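Local coordinates for protein beta-galactosidase (Geobacillus stearothermophilus, PDB 4OIF) that probably hydrolyses terminal non-reducing beta-D-galactose residues from beta-D-galactosides, as an intracellular zinc-binding enzyme of glycoside hydrolase family 42, at residues A[280-286]-A[318-324]. Residues are numbered along the deposited sequence; the frame is centred on the assembly and turned at random.
Sequences VISWDAY and FLLMECT
Tyr-286 donates a hydrogen bond through its hydroxyl to Glu-322, the predicted catalytic nucleophile, OH lying 2.8 Å from OE1. The hydroxyl meets that oxygen from above the carboxylate plane, and the bond probably limits how far the carboxylate can turn. A tyrosine suits this place because its ring holds a donor at the far end of a rigid side chain, reaching from just beyond Ala-285 to the glutamate. With CG beside its backbone N (chi1 -62°) and an extended chain beyond, Glu-322 lays its carboxylate almost parallel over that of Asp-284, planes 12° apart. No hydrogen bond joins the two acids, although OD2 of Asp-284 lies 3.0 Å from OE1 of Glu-322. Asn-255 gives Asp-284 a weak bond, and OE2 of Glu-322 bonds to a glycerol, probably from the crystallisation liquor. Asp-284 also lies close to Glu-158, the predicted proton donor, placing this end of both strands in the predicted active site.

Leu-319 N donates to Ile-281 O (2.8 Å), in the carbonyl plane, before a beta bulge shifts the parallel pairing, Met-321 being the extra residue. There Trp-283 O accepts two N-H groups from the same face of its carbonyl plane, Met-321 N at 2.9 Å and Glu-322 N at 3.3 Å. Regular pairing resumes with Ala-285 N to Glu-322 O, 2.8 Å, and a water links Ala-285 O to Thr-324 N beyond it.

On the Ser-282 and Asp-284 side, flexible Met-321 bends its chain to bring CE within 3.4 Å of Ser-282 OG. On the other, flat Trp-283 and Phe-318 meet obliquely, Phe-318 CE2 lying 3.4 Å from Trp-283 NE1, which bonds weakly to Asn-307. Leu-320 turns CD1 toward Trp-283 O and Ala-285 CB, a methyl small enough to sit over the indole rim.

In this beta-alpha-beta unit of the TIM barrel, helix 296-312 covers Trp-283 and Phe-318, while strands 252-259 and 356-359 lie next to 282-284 and 319-322 respectively.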
ATOM      1  N   VAL A 280      22.472  -7.743  32.757  1.00 11.16           N
ATOM      2  CA  VAL A 280      22.844  -6.457  32.197  1.00 19.61           C
ATOM      3  C   VAL A 280      22.041  -6.210  30.912  1.00 15.96           C
ATOM      4  O   VAL A 280      21.746  -7.142  30.153  1.00 12.59           O
ATOM      5  CB  VAL A 280      24.393  -6.378  31.944  1.00 14.93           C
ATOM      6  CG1 VAL A 280      24.856  -7.523  31.074  1.00 12.69           C
ATOM      7  CG2 VAL A 280      24.803  -5.027  31.356  1.00  8.92           C
ATOM      8  N   ILE A 281      21.641  -4.954  30.714  1.00 11.67           N
ATOM      9  CA  ILE A 281      20.890  -4.547  29.536  1.00 12.96           C
ATOM     10  C   ILE A 281      21.847  -4.167  28.422  1.00 18.83           C
ATOM     11  O   ILE A 281      22.856  -3.496  28.654  1.00 14.90           O
ATOM     12  CB  ILE A 281      19.959  -3.348  29.816  1.00 11.71           C
ATOM     13  CG1 ILE A 281      19.000  -3.662  30.965  1.00 12.68           C
ATOM     14  CG2 ILE A 281      19.201  -2.960  28.549  1.00  8.92           C
ATOM     15  CD1 ILE A 281      18.235  -4.973  30.794  1.00  9.74           C
ATOM     16  N   SER A 282      21.537  -4.605  27.213  1.00 14.04           N
ATOM     17  CA  SER A 282      22.360  -4.262  26.070  1.00 15.32           C
ATOM     18  C   SER A 282      21.461  -4.017  24.890  1.00 12.64           C
ATOM     19  O   SER A 282      20.378  -4.592  24.832  1.00 12.22           O
ATOM     20  CB  SER A 282      23.375  -5.368  25.752  1.00 10.82           C
ATOM     21  OG  SER A 282      22.754  -6.439  25.081  1.00  9.03           O
ATOM     22  N   TRP A 283      21.881  -3.162  23.957  1.00 16.18           N
ATOM     23  CA  TRP A 283      21.010  -2.933  22.798  1.00 15.78           C
ATOM     24  C   TRP A 283      21.698  -2.501  21.500  1.00 15.92           C
ATOM     25  O   TRP A 283      22.894  -2.229  21.464  1.00 15.54           O
ATOM     26  CB  TRP A 283      19.913  -1.923  23.165  1.00 15.48           C
ATOM     27  CG  TRP A 283      20.290  -0.462  23.179  1.00 22.79           C
ATOM     28  CD1 TRP A 283      21.076   0.188  24.098  1.00 18.04           C
ATOM     29  CD2 TRP A 283      19.830   0.545  22.266  1.00 16.69           C
ATOM     30  NE1 TRP A 283      21.148   1.533  23.793  1.00 10.55           N
ATOM     31  CE2 TRP A 283      20.392   1.774  22.675  1.00 11.23           C
ATOM     32  CE3 TRP A 283      19.002   0.523  21.142  1.00 18.50           C
ATOM     33  CZ2 TRP A 283      20.159   2.962  21.992  1.00 17.91           C
ATOM     34  CZ3 TRP A 283      18.774   1.708  20.463  1.00 20.29           C
ATOM     35  CH2 TRP A 283      19.349   2.909  20.890  1.00 16.62           C
ATOM     36  N   ASP A 284      20.907  -2.473  20.431  1.00 18.69           N
ATOM     37  CA  ASP A 284      21.411  -2.290  19.076  1.00 24.72           C
ATOM     38  C   ASP A 284      20.907  -1.004  18.460  1.00 16.00           C
ATOM     39  O   ASP A 284      19.717  -0.873  18.182  1.00 18.56           O
ATOM     40  CB  ASP A 284      20.997  -3.465  18.198  1.00 25.96           C
ATOM     41  CG  ASP A 284      21.304  -4.788  18.834  1.00 19.93           C
ATOM     42  OD1 ASP A 284      22.237  -4.838  19.669  1.00 15.87           O
ATOM     43  OD2 ASP A 284      20.616  -5.773  18.497  1.00 20.32           O
ATOM     44  N   ALA A 285      21.814  -0.065  18.232  1.00 12.49           N
ATOM     45  CA  ALA A 285      21.428   1.255  17.759  1.00 13.81           C
ATOM     46  C   ALA A 285      21.766   1.450  16.290  1.00 12.62           C
ATOM     47  O   ALA A 285      22.923   1.323  15.892  1.00 13.74           O
ATOM     48  CB  ALA A 285      22.101   2.328  18.598  1.00 11.03           C
ATOM     49  N   TYR A 286      20.756   1.756  15.482  1.00 13.87           N
ATOM     50  CA  TYR A 286      21.003   2.127  14.091  1.00 13.71           C
ATOM     51  C   TYR A 286      20.263   3.418  13.720  1.00  9.49           C
ATOM     52  O   TYR A 286      19.277   3.393  12.998  1.00 15.00           O
ATOM     53  CB  TYR A 286      20.618   0.960  13.177  1.00 14.92           C
ATOM     54  CG  TYR A 286      21.381  -0.308  13.525  1.00 17.01           C
ATOM     55  CD1 TYR A 286      22.694  -0.484  13.104  1.00 15.96           C
ATOM     56  CD2 TYR A 286      20.807  -1.307  14.312  1.00 22.23           C
ATOM     57  CE1 TYR A 286      23.414  -1.631  13.430  1.00 19.92           C
ATOM     58  CE2 TYR A 286      21.519  -2.457  14.651  1.00 18.04           C
ATOM     59  CZ  TYR A 286      22.822  -2.611  14.201  1.00 22.68           C
ATOM     60  OH  TYR A 286      23.542  -3.739  14.518  1.00 23.12           O
ATOM     61  N   PHE A 318      24.689   0.309  30.965  1.00 10.56           N
ATOM     62  CA  PHE A 318      24.230  -0.650  29.968  1.00 11.69           C
ATOM     63  C   PHE A 318      25.341  -0.930  28.963  1.00  9.90           C
ATOM     64  O   PHE A 318      26.382  -0.298  28.986  1.00 12.96           O
ATOM     65  CB  PHE A 318      22.966  -0.145  29.258  1.00 11.52           C
ATOM     66  CG  PHE A 318      23.210   1.003  28.306  1.00 15.07           C
ATOM     67  CD1 PHE A 318      23.135   2.318  28.749  1.00 10.02           C
ATOM     68  CD2 PHE A 318      23.493   0.764  26.959  1.00 15.96           C
ATOM     69  CE1 PHE A 318      23.357   3.377  27.878  1.00  8.14           C
ATOM     70  CE2 PHE A 318      23.713   1.818  26.077  1.00 12.46           C
ATOM     71  CZ  PHE A 318      23.644   3.131  26.542  1.00 15.65           C
ATOM     72  N   LEU A 319      25.122  -1.886  28.078  1.00 16.15           N
ATOM     73  CA  LEU A 319      26.126  -2.198  27.084  1.00 18.25           C
ATOM     74  C   LEU A 319      25.562  -2.009  25.679  1.00 13.71           C
ATOM     75  O   LEU A 319      24.592  -2.651  25.287  1.00 17.50           O
ATOM     76  CB  LEU A 319      26.658  -3.627  27.290  1.00 15.71           C
ATOM     77  CG  LEU A 319      27.436  -3.858  28.603  1.00 23.32           C
ATOM     78  CD1 LEU A 319      27.604  -5.337  28.930  1.00 10.91           C
ATOM     79  CD2 LEU A 319      28.799  -3.160  28.599  1.00 11.19           C
ATOM     80  N   LEU A 320      26.155  -1.090  24.927  1.00 18.40           N
ATOM     81  CA  LEU A 320      25.851  -1.009  23.513  1.00 12.17           C
ATOM     82  C   LEU A 320      26.386  -2.281  22.880  1.00 17.88           C
ATOM     83  O   LEU A 320      27.598  -2.499  22.856  1.00 12.60           O
ATOM     84  CB  LEU A 320      26.473   0.223  22.877  1.00 13.39           C
ATOM     85  CG  LEU A 320      26.178   0.368  21.385  1.00 17.59           C
ATOM     86  CD1 LEU A 320      24.681   0.494  21.179  1.00 16.66           C
ATOM     87  CD2 LEU A 320      26.915   1.568  20.795  1.00 12.35           C
ATOM     88  N   MET A 321      25.481  -3.139  22.406  1.00 18.56           N
ATOM     89  CA  MET A 321      25.881  -4.417  21.821  1.00 19.48           C
ATOM     90  C   MET A 321      26.133  -4.270  20.319  1.00 19.14           C
ATOM     91  O   MET A 321      27.037  -4.901  19.752  1.00 16.70           O
ATOM     92  CB  MET A 321      24.819  -5.494  22.081  1.00 14.83           C
ATOM     93  CG  MET A 321      25.220  -6.902  21.633  1.00 12.19           C
ATOM     94  SD  MET A 321      26.571  -7.616  22.601  1.00 19.79           S
ATOM     95  CE  MET A 321      25.851  -7.563  24.233  1.00 18.21           C
ATOM     96  N   GLU A 322      25.334  -3.429  19.674  1.00 13.41           N
ATOM     97  CA  GLU A 322      25.505  -3.197  18.251  1.00 16.11           C
ATOM     98  C   GLU A 322      25.322  -1.730  17.877  1.00 23.91           C
ATOM     99  O   GLU A 322      24.478  -1.024  18.435  1.00 16.84           O
ATOM    100  CB  GLU A 322      24.526  -4.052  17.446  1.00 15.12           C
ATOM    101  CG  GLU A 322      24.689  -5.561  17.597  1.00 20.22           C
ATOM    102  CD  GLU A 322      23.529  -6.322  16.972  1.00 27.37           C
ATOM    103  OE1 GLU A 322      22.662  -5.652  16.366  1.00 17.81           O
ATOM    104  OE2 GLU A 322      23.484  -7.572  17.084  1.00 22.12           O
ATOM    105  N   CYS A 323      26.147  -1.289  16.933  1.00 16.72           N
ATOM    106  CA  CYS A 323      25.903  -0.096  16.125  1.00 15.97           C
ATOM    107  C   CYS A 323      26.756  -0.281  14.872  1.00 21.04           C
ATOM    108  O   CYS A 323      27.575  -1.202  14.820  1.00 18.28           O
ATOM    109  CB  CYS A 323      26.250   1.198  16.875  1.00 17.60           C
ATOM    110  SG  CYS A 323      28.002   1.449  17.265  1.00 17.91           S
ATOM    111  N   THR A 324      26.553   0.543  13.851  1.00 15.06           N
ATOM    112  CA  THR A 324      27.385   0.429  12.651  1.00 23.19           C
ATOM    113  C   THR A 324      28.438   1.530  12.660  1.00 13.49           C
ATOM    114  O   THR A 324      28.147   2.672  13.017  1.00 20.52           O
ATOM    115  CB  THR A 324      26.541   0.474  11.321  1.00 14.19           C
ATOM    116  OG1 THR A 324      27.408   0.459  10.176  1.00 12.49           O
ATOM    117  CG2 THR A 324      25.654   1.684  11.257  1.00  7.00           C
TER
HETATM  118  O   HOH W   1      24.689   2.743  14.340  1.00  9.55           O